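Local coordinates for protein replicative DNA helicase (Mycobacterium chimaera, PDB 6RIY) that acts as an intein in the replicative DNA helicase DnaB, a domain of the kind that excises itself from its host protein and joins the flanking sequences, at residues T6-M17 and L133-V141; A61-S70 and S76-V87. One frame throughout, in Å; residues are numbered along the deposited sequence.

Overall arrangement
Contact 2 (61-70 with 76-87) is nested in the long loop of chain that contact 1 (6-17 with 133-141) closes. Their centres lie about 18 Å apart on opposite sides of the centre of this all-beta chain. Contact 1 sets the hairpin 7-9/14-16 against the hairpin 133-136/141-144 near the C-terminus; contact 2 involves strands 58-62 and 85-87, the two edges of one antiparallel sheet, and strand 66-69. The contacts meet directly: Leu133 packs on Pro68, Tyr134 on His65 and Val141 on Ile86. Strand 141-144 lies between them, and the two chain ends come together there, as expected of the Hedgehog/intein fold.

Contact 1: T6-M17 and L133-V141; sequences TPLPTPTGWTTM and LYLAGRGMV
A first torsion of -70° turns the indole of Trp14 away from its own carbonyl carbon, and with chi2 at 95° the six-membered end of the ring reaches the turn Gly137-Met140. Trp14 CZ3 meets Gly137 O edge-on, in the ring plane, at 3.4 Å. Met140 lays CG against Trp14 CH2 (3.8 Å), and its sulfur makes an oblique Met-aromatic contact. Compact and rigid, Pro9 presents its ring to the other hairpin: its CG touches Met140 CG and Leu135 CB, each at 3.7 Å, and its side chain crosses that of Leu135 at about a right angle. Further along, Leu8 CD2 rests on Ala136 CB (3.6 Å) and comes to the edge of the Tyr134 ring, while Met17 bends its flexible chain to bring CE within 3.4 Å of Tyr134 OH. The backbones are joined by one direct hydrogen bond, Gly137 N to Pro7 O (2.8 Å), and by a water that donates to both Pro9 O and Leu135 O. Gly137, first in the type I turn, has a positive phi of 82°, readily adopted without a side chain. Two beta hairpins, one near each end of the chain, are thus packed together within the Hedgehog/intein fold.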
loop_
_atom_site.group_PDB
_atom_site.type_symbol
_atom_site.label_atom_id
_atom_site.label_comp_id
_atom_site.label_asym_id
_atom_site.label_seq_id
_atom_site.Cartn_x
_atom_site.Cartn_y
_atom_site.Cartn_z
ATOM N N THR A 6 7.557 0.091 -5.796
ATOM C CA THR A 6 6.361 0.892 -5.561
ATOM C C THR A 6 6.774 2.301 -5.176
ATOM O O THR A 6 7.514 2.469 -4.200
ATOM C CB THR A 6 5.489 0.316 -4.452
ATOM O OG1 THR A 6 5.181 -1.062 -4.710
ATOM C CG2 THR A 6 4.178 1.118 -4.368
ATOM N N PRO A 7 6.358 3.327 -5.911
ATOM C CA PRO A 7 6.651 4.699 -5.484
ATOM C C PRO A 7 5.734 5.095 -4.336
ATOM O O PRO A 7 4.534 4.818 -4.355
ATOM C CB PRO A 7 6.371 5.531 -6.741
ATOM C CG PRO A 7 5.316 4.750 -7.464
ATOM C CD PRO A 7 5.570 3.286 -7.156
ATOM N N LEU A 8 6.322 5.723 -3.317
ATOM C CA LEU A 8 5.581 6.197 -2.155
ATOM C C LEU A 8 5.745 7.702 -2.024
ATOM O O LEU A 8 6.877 8.192 -2.067
ATOM C CB LEU A 8 6.090 5.521 -0.870
ATOM C CG LEU A 8 6.159 3.997 -0.904
ATOM C CD1 LEU A 8 6.766 3.478 0.404
ATOM C CD2 LEU A 8 4.763 3.428 -1.103
ATOM N N PRO A 9 4.669 8.467 -1.838
ATOM C CA PRO A 9 4.836 9.907 -1.645
ATOM C C PRO A 9 5.422 10.207 -0.276
ATOM O O PRO A 9 5.150 9.520 0.709
ATOM C CB PRO A 9 3.406 10.450 -1.759
ATOM C CG PRO A 9 2.570 9.331 -1.267
ATOM C CD PRO A 9 3.257 8.055 -1.728
ATOM N N THR A 10 6.236 11.249 -0.220
ATOM C CA THR A 10 6.825 11.753 1.010
ATOM C C THR A 10 6.527 13.235 1.104
ATOM O O THR A 10 6.043 13.839 0.140
ATOM C CB THR A 10 8.342 11.515 1.028
ATOM O OG1 THR A 10 8.958 12.377 0.067
ATOM C CG2 THR A 10 8.645 10.071 0.684
ATOM N N PRO A 11 6.792 13.862 2.256
ATOM C CA PRO A 11 6.571 15.318 2.340
ATOM C C PRO A 11 7.348 16.117 1.304
ATOM O O PRO A 11 6.871 17.173 0.868
ATOM C CB PRO A 11 7.014 15.657 3.772
ATOM C CG PRO A 11 6.785 14.425 4.534
ATOM C CD PRO A 11 7.089 13.288 3.583
ATOM N N THR A 12 8.516 15.634 0.876
ATOM C CA THR A 12 9.333 16.346 -0.097
ATOM C C THR A 12 9.190 15.822 -1.520
ATOM O O THR A 12 9.453 16.573 -2.466
ATOM C CB THR A 12 10.811 16.279 0.298
ATOM O OG1 THR A 12 11.244 14.915 0.283
ATOM C CG2 THR A 12 11.017 16.861 1.687
ATOM N N GLY A 13 8.797 14.564 -1.704
ATOM C CA GLY A 13 8.651 14.069 -3.057
ATOM C C GLY A 13 8.200 12.629 -3.173
ATOM O O GLY A 13 7.063 12.288 -2.832
ATOM N N TRP A 14 9.084 11.772 -3.671
ATOM C CA TRP A 14 8.717 10.400 -3.984
ATOM C C TRP A 14 9.888 9.489 -3.682
ATOM O O TRP A 14 11.011 9.762 -4.114
ATOM C CB TRP A 14 8.338 10.256 -5.465
ATOM C CG TRP A 14 7.052 10.903 -5.822
ATOM C CD1 TRP A 14 6.873 12.158 -6.344
ATOM C CD2 TRP A 14 5.755 10.322 -5.710
ATOM N NE1 TRP A 14 5.533 12.391 -6.549
ATOM C CE2 TRP A 14 4.828 11.276 -6.170
ATOM C CE3 TRP A 14 5.287 9.082 -5.263
ATOM C CZ2 TRP A 14 3.451 11.032 -6.186
ATOM C CZ3 TRP A 14 3.924 8.841 -5.281
ATOM C CH2 TRP A 14 3.020 9.811 -5.740
ATOM N N THR A 15 9.613 8.403 -2.971
ATOM C CA THR A 15 10.606 7.379 -2.670
ATOM C C THR A 15 10.045 6.026 -3.081
ATOM O O THR A 15 8.832 5.856 -3.224
ATOM C CB THR A 15 10.983 7.356 -1.175
ATOM O OG1 THR A 15 12.163 6.556 -0.987
ATOM C CG2 THR A 15 9.849 6.774 -0.333
ATOM N N THR A 16 10.937 5.057 -3.287
ATOM C CA THR A 16 10.458 3.704 -3.537
ATOM C C THR A 16 10.398 2.945 -2.220
ATOM O O THR A 16 11.118 3.255 -1.265
ATOM C CB THR A 16 11.361 2.958 -4.514
ATOM O OG1 THR A 16 12.693 2.927 -3.976
ATOM C CG2 THR A 16 11.383 3.636 -5.887
ATOM N N MET A 17 9.557 1.915 -2.191
ATOM C CA MET A 17 9.539 1.034 -1.029
ATOM C C MET A 17 10.932 0.468 -0.765
ATOM O O MET A 17 11.337 0.313 0.394
ATOM C CB MET A 17 8.519 -0.085 -1.237
ATOM C CG MET A 17 8.531 -1.170 -0.183
ATOM S SD MET A 17 8.246 -0.529 1.478
ATOM C CE MET A 17 6.453 -0.672 1.549
ATOM N N LEU A 133 -1.847 3.444 8.619
ATOM C CA LEU A 133 -2.079 3.704 7.203
ATOM C C LEU A 133 -0.974 4.568 6.612
ATOM O O LEU A 133 -0.438 5.454 7.280
ATOM C CB LEU A 133 -3.429 4.409 6.991
ATOM C CG LEU A 133 -4.650 3.543 7.255
ATOM C CD1 LEU A 133 -5.909 4.400 7.205
ATOM C CD2 LEU A 133 -4.732 2.411 6.241
ATOM N N TYR A 134 -0.670 4.335 5.333
ATOM C CA TYR A 134 0.219 5.220 4.594
ATOM C C TYR A 134 -0.229 5.226 3.141
ATOM O O TYR A 134 -0.966 4.343 2.702
ATOM C CB TYR A 134 1.707 4.826 4.732
ATOM C CG TYR A 134 2.130 3.483 4.148
ATOM C CD1 TYR A 134 1.983 2.313 4.882
ATOM C CD2 TYR A 134 2.694 3.385 2.870
ATOM C CE1 TYR A 134 2.366 1.092 4.371
ATOM C CE2 TYR A 134 3.081 2.161 2.351
ATOM C CZ TYR A 134 2.916 1.017 3.110
ATOM O OH TYR A 134 3.299 -0.217 2.627
ATOM N N LEU A 135 0.212 6.241 2.393
ATOM C CA LEU A 135 -0.190 6.372 0.991
ATOM C C LEU A 135 0.812 5.680 0.078
ATOM O O LEU A 135 2.020 5.749 0.310
ATOM C CB LEU A 135 -0.298 7.840 0.589
ATOM C CG LEU A 135 -1.189 8.695 1.488
ATOM C CD1 LEU A 135 -1.309 10.113 0.923
ATOM C CD2 LEU A 135 -2.561 8.019 1.594
ATOM N N ALA A 136 0.312 5.042 -0.982
ATOM C CA ALA A 136 1.192 4.286 -1.870
ATOM C C ALA A 136 0.765 4.429 -3.321
ATOM O O ALA A 136 -0.422 4.573 -3.626
ATOM C CB ALA A 136 1.206 2.799 -1.508
ATOM N N GLY A 137 1.743 4.338 -4.221
ATOM C CA GLY A 137 1.482 4.395 -5.641
ATOM C C GLY A 137 1.340 5.824 -6.128
ATOM O O GLY A 137 1.198 6.774 -5.357
ATOM N N ARG A 138 1.375 5.975 -7.453
ATOM C CA ARG A 138 1.377 7.322 -8.011
ATOM C C ARG A 138 0.108 8.086 -7.639
ATOM O O ARG A 138 0.135 9.319 -7.524
ATOM C CB ARG A 138 1.572 7.263 -9.528
ATOM C CG ARG A 138 0.391 6.777 -10.324
ATOM C CD ARG A 138 0.851 6.413 -11.733
ATOM N NE ARG A 138 -0.184 5.731 -12.498
ATOM C CZ ARG A 138 -0.657 6.164 -13.659
ATOM N NH1 ARG A 138 -0.175 7.272 -14.196
ATOM N NH2 ARG A 138 -1.596 5.479 -14.292
ATOM N N GLY A 139 -1.000 7.378 -7.430
ATOM C CA GLY A 139 -2.240 7.993 -6.987
ATOM C C GLY A 139 -2.379 8.206 -5.500
ATOM O O GLY A 139 -3.407 8.737 -5.054
ATOM N N MET A 140 -1.380 7.805 -4.712
ATOM C CA MET A 140 -1.358 8.025 -3.262
ATOM C C MET A 140 -2.567 7.367 -2.593
ATOM O O MET A 140 -3.368 8.008 -1.902
ATOM C CB MET A 140 -1.274 9.524 -2.945
ATOM C CG MET A 140 -0.112 10.205 -3.657
ATOM S SD MET A 140 0.071 11.917 -3.149
ATOM C CE MET A 140 -1.105 12.727 -4.233
ATOM N N VAL A 141 -2.687 6.068 -2.840
ATOM C CA VAL A 141 -3.800 5.261 -2.341
ATOM C C VAL A 141 -3.489 4.826 -0.911
ATOM O O VAL A 141 -2.410 4.259 -0.670
ATOM C CB VAL A 141 -4.018 4.050 -3.245
ATOM C CG1 VAL A 141 -5.181 3.199 -2.758
ATOM C CG2 VAL A 141 -4.245 4.501 -4.683
HETATM O O HOH W 1 3.449 7.602 1.865
#

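Contact 2: A61-S70 and S76-V87; sequences ADAAHQWPTS and SAQLRSGADRIV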
loop_
_atom_site.group_PDB
_atom_site.type_symbol
_atom_site.label_atom_id
_atom_site.label_comp_id
_atom_site.label_asym_id
_atom_site.label_seq_id
_atom_site.Cartn_x
_atom_site.Cartn_y
_atom_site.Cartn_z
ATOM N N ALA A 61 1.499 -6.170 -4.681
ATOM C CA ALA A 61 1.592 -6.386 -3.250
ATOM C C ALA A 61 1.497 -7.874 -2.985
ATOM O O ALA A 61 0.967 -8.637 -3.799
ATOM C CB ALA A 61 0.487 -5.643 -2.489
ATOM N N ASP A 62 1.999 -8.294 -1.827
ATOM C CA ASP A 62 1.869 -9.711 -1.554
ATOM C C ASP A 62 0.410 -10.046 -1.248
ATOM O O ASP A 62 -0.436 -9.167 -1.017
ATOM C CB ASP A 62 2.823 -10.151 -0.438
ATOM C CG ASP A 62 2.310 -9.841 0.932
ATOM O OD1 ASP A 62 1.658 -8.795 1.114
ATOM O OD2 ASP A 62 2.580 -10.651 1.843
ATOM N N ALA A 63 0.106 -11.339 -1.330
ATOM C CA ALA A 63 -1.286 -11.771 -1.260
ATOM C C ALA A 63 -1.954 -11.356 0.041
ATOM O O ALA A 63 -3.173 -11.123 0.062
ATOM C CB ALA A 63 -1.363 -13.289 -1.428
ATOM N N ALA A 64 -1.190 -11.244 1.126
ATOM C CA ALA A 64 -1.783 -10.957 2.424
ATOM C C ALA A 64 -1.760 -9.483 2.802
ATOM O O ALA A 64 -2.227 -9.141 3.892
ATOM C CB ALA A 64 -1.086 -11.765 3.514
ATOM N N HIS A 65 -1.215 -8.608 1.958
ATOM C CA HIS A 65 -1.229 -7.181 2.267
ATOM C C HIS A 65 -2.661 -6.684 2.449
ATOM O O HIS A 65 -3.568 -7.106 1.730
ATOM C CB HIS A 65 -0.544 -6.392 1.150
ATOM C CG HIS A 65 -0.296 -4.958 1.495
ATOM N ND1 HIS A 65 0.856 -4.533 2.115
ATOM C CD2 HIS A 65 -1.057 -3.851 1.312
ATOM C CE1 HIS A 65 0.800 -3.227 2.302
ATOM N NE2 HIS A 65 -0.351 -2.788 1.823
ATOM N N GLN A 66 -2.865 -5.786 3.417
ATOM C CA GLN A 66 -4.206 -5.370 3.827
ATOM C C GLN A 66 -4.574 -3.995 3.283
ATOM O O GLN A 66 -3.725 -3.105 3.185
ATOM C CB GLN A 66 -4.316 -5.369 5.352
ATOM C CG GLN A 66 -4.112 -6.744 5.947
ATOM C CD GLN A 66 -4.067 -6.726 7.458
ATOM O OE1 GLN A 66 -4.549 -5.795 8.090
ATOM N NE2 GLN A 66 -3.474 -7.760 8.045
ATOM N N TRP A 67 -5.853 -3.834 2.929
ATOM C CA TRP A 67 -6.357 -2.627 2.282
ATOM C C TRP A 67 -7.619 -2.182 3.009
ATOM O O TRP A 67 -8.506 -3.011 3.262
ATOM C CB TRP A 67 -6.681 -2.886 0.807
ATOM C CG TRP A 67 -5.499 -3.367 0.019
ATOM C CD1 TRP A 67 -5.093 -4.659 -0.140
ATOM C CD2 TRP A 67 -4.565 -2.556 -0.702
ATOM N NE1 TRP A 67 -3.961 -4.704 -0.922
ATOM C CE2 TRP A 67 -3.616 -3.426 -1.277
ATOM C CE3 TRP A 67 -4.442 -1.179 -0.923
ATOM C CZ2 TRP A 67 -2.560 -2.965 -2.062
ATOM C CZ3 TRP A 67 -3.384 -0.724 -1.694
ATOM C CH2 TRP A 67 -2.456 -1.616 -2.249
ATOM N N PRO A 68 -7.756 -0.904 3.331
ATOM C CA PRO A 68 -8.982 -0.426 3.993
ATOM C C PRO A 68 -10.090 -0.183 2.978
ATOM O O PRO A 68 -9.997 0.732 2.157
ATOM C CB PRO A 68 -8.526 0.882 4.652
ATOM C CG PRO A 68 -7.470 1.405 3.708
ATOM C CD PRO A 68 -6.762 0.169 3.142
ATOM N N THR A 69 -11.158 -0.979 3.049
ATOM C CA THR A 69 -12.322 -0.750 2.191
ATOM C C THR A 69 -13.536 -0.368 3.023
ATOM O O THR A 69 -13.568 -0.529 4.241
ATOM C CB THR A 69 -12.665 -1.970 1.326
ATOM O OG1 THR A 69 -13.458 -2.901 2.080
ATOM C CG2 THR A 69 -11.407 -2.638 0.818
ATOM N N SER A 70 -14.565 0.133 2.339
ATOM C CA SER A 70 -15.762 0.558 3.051
ATOM C C SER A 70 -16.498 -0.594 3.725
ATOM O O SER A 70 -17.291 -0.346 4.635
ATOM C CB SER A 70 -16.721 1.278 2.098
ATOM O OG SER A 70 -17.127 0.398 1.067
ATOM N N SER A 76 -5.075 -8.393 -0.444
ATOM C CA SER A 76 -5.015 -8.275 -1.898
ATOM C C SER A 76 -5.763 -9.415 -2.569
ATOM O O SER A 76 -6.480 -9.205 -3.552
ATOM C CB SER A 76 -3.558 -8.259 -2.381
ATOM O OG SER A 76 -2.735 -7.445 -1.566
ATOM N N ALA A 77 -5.624 -10.629 -2.033
ATOM C CA ALA A 77 -6.237 -11.809 -2.638
ATOM C C ALA A 77 -7.754 -11.827 -2.502
ATOM O O ALA A 77 -8.412 -12.618 -3.183
ATOM C CB ALA A 77 -5.658 -13.077 -2.014
ATOM N N GLN A 78 -8.321 -11.003 -1.627
ATOM C CA GLN A 78 -9.766 -10.959 -1.464
ATOM C C GLN A 78 -10.406 -9.752 -2.135
ATOM O O GLN A 78 -11.631 -9.624 -2.085
ATOM C CB GLN A 78 -10.136 -10.977 0.024
ATOM N N LEU A 79 -9.627 -8.869 -2.761
ATOM C CA LEU A 79 -10.207 -7.664 -3.347
ATOM C C LEU A 79 -11.069 -7.999 -4.564
ATOM O O LEU A 79 -10.736 -8.881 -5.354
ATOM C CB LEU A 79 -9.108 -6.688 -3.734
ATOM C CG LEU A 79 -8.411 -5.993 -2.559
ATOM C CD1 LEU A 79 -7.249 -5.165 -3.061
ATOM C CD2 LEU A 79 -9.391 -5.120 -1.778
ATOM N N ARG A 80 -12.180 -7.270 -4.719
ATOM C CA ARG A 80 -13.212 -7.588 -5.702
ATOM C C ARG A 80 -13.421 -6.417 -6.654
ATOM O O ARG A 80 -13.570 -5.270 -6.212
ATOM C CB ARG A 80 -14.538 -7.935 -5.014
ATOM C CG ARG A 80 -14.482 -9.138 -4.092
ATOM C CD ARG A 80 -15.726 -9.213 -3.227
ATOM N NE ARG A 80 -15.859 -8.046 -2.357
ATOM C CZ ARG A 80 -16.970 -7.728 -1.702
ATOM N NH1 ARG A 80 -18.053 -8.489 -1.815
ATOM N NH2 ARG A 80 -17.002 -6.650 -0.931
ATOM N N SER A 81 -13.452 -6.719 -7.953
ATOM C CA SER A 81 -13.717 -5.704 -8.967
ATOM C C SER A 81 -15.042 -5.009 -8.698
ATOM O O SER A 81 -16.068 -5.664 -8.488
ATOM C CB SER A 81 -13.747 -6.344 -10.359
ATOM O OG SER A 81 -12.494 -6.924 -10.688
ATOM N N GLY A 82 -15.019 -3.684 -8.703
ATOM C CA GLY A 82 -16.250 -2.911 -8.520
ATOM C C GLY A 82 -16.833 -2.903 -7.123
ATOM O O GLY A 82 -17.179 -1.839 -6.602
ATOM N N ALA A 83 -16.931 -4.075 -6.487
ATOM C CA ALA A 83 -17.593 -4.180 -5.191
ATOM C C ALA A 83 -16.865 -3.431 -4.079
ATOM O O ALA A 83 -17.500 -3.102 -3.070
ATOM C CB ALA A 83 -17.745 -5.650 -4.795
ATOM N N ASP A 84 -15.570 -3.150 -4.237
ATOM C CA ASP A 84 -14.732 -2.637 -3.158
ATOM C C ASP A 84 -14.254 -1.219 -3.461
ATOM O O ASP A 84 -13.804 -0.937 -4.575
ATOM C CB ASP A 84 -13.536 -3.567 -2.920
ATOM C CG ASP A 84 -13.922 -4.838 -2.175
ATOM O OD1 ASP A 84 -14.851 -4.790 -1.344
ATOM O OD2 ASP A 84 -13.292 -5.892 -2.416
ATOM N N ARG A 85 -14.392 -0.324 -2.478
ATOM C CA ARG A 85 -13.871 1.038 -2.540
ATOM C C ARG A 85 -12.970 1.295 -1.340
ATOM O O ARG A 85 -13.320 0.943 -0.209
ATOM C CB ARG A 85 -14.985 2.093 -2.525
ATOM C CG ARG A 85 -15.783 2.227 -3.803
ATOM C CD ARG A 85 -16.756 3.399 -3.695
ATOM N NE ARG A 85 -17.730 3.397 -4.778
ATOM C CZ ARG A 85 -17.521 3.944 -5.970
ATOM N NH1 ARG A 85 -16.363 4.537 -6.239
ATOM N NH2 ARG A 85 -18.473 3.896 -6.895
ATOM N N ILE A 86 -11.838 1.947 -1.590
ATOM C CA ILE A 86 -10.911 2.340 -0.532
ATOM C C ILE A 86 -11.458 3.580 0.171
ATOM O O ILE A 86 -11.716 4.608 -0.465
ATOM C CB ILE A 86 -9.511 2.610 -1.098
ATOM C CG1 ILE A 86 -8.945 1.366 -1.798
ATOM C CG2 ILE A 86 -8.597 3.111 0.003
ATOM C CD1 ILE A 86 -8.561 0.221 -0.852
ATOM N N VAL A 87 -11.609 3.498 1.494
ATOM C CA VAL A 87 -12.281 4.535 2.271
ATOM C C VAL A 87 -11.458 4.841 3.517
ATOM O O VAL A 87 -10.986 3.921 4.197
ATOM C CB VAL A 87 -13.716 4.104 2.651
ATOM C CG1 VAL A 87 -14.156 4.765 3.948
ATOM C CG2 VAL A 87 -14.692 4.426 1.514
HETATM O O HOH W 2 -15.304 -5.123 1.474
HETATM O O HOH W 3 -15.811 -1.339 -0.237
#
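Thr69 and Ile86 form a single backbone bridge where strands 66-69 and 85-87 run at 85° to each other, with Ser70 N donating to Arg85 O (2.9 Å) and Val87 N to Pro68 O (3.3 Å). At the other end Ser76 N bonds His65 O, and Ala77 N uses a lone pair of Ala63 O. Ser76 is short, so its hydroxyl lies close to the backbone of the Asp62-His65 turn, and its first torsion of -43° sets OG beside its own backbone N. There OG donates to Asp62 O (2.9 Å) and accepts from Trp67 NE1 (3.1 Å), a nearly straight bond at 169° that lies in the indole plane. Asp62 O also takes His65 N, the two donors arriving from opposite faces of its carbonyl plane. Leu79 CD1 sits over the five-membered ring of Trp67, 3.9 Å from its centroid, in a CH-pi contact, and Ile86 CD1 reaches Trp67 CB. Arg80 NH2 forms a salt bridge to Asp84 OD1 (2.9 Å), with Ala83 CB over the guanidinium. One water donates to both Asp84 OD1 and Thr69 OG1; that hydroxyl is also bonded to Gly72 O. Ser76, donor and acceptor at once, should help to hold the indole's rotation and ties it to the Asp62-His65 turn, whose His65 bonds Ala1 N through ND1 and Thr143 OG1 through NE2, consistent with a second-shell role at the N-terminal splice junction.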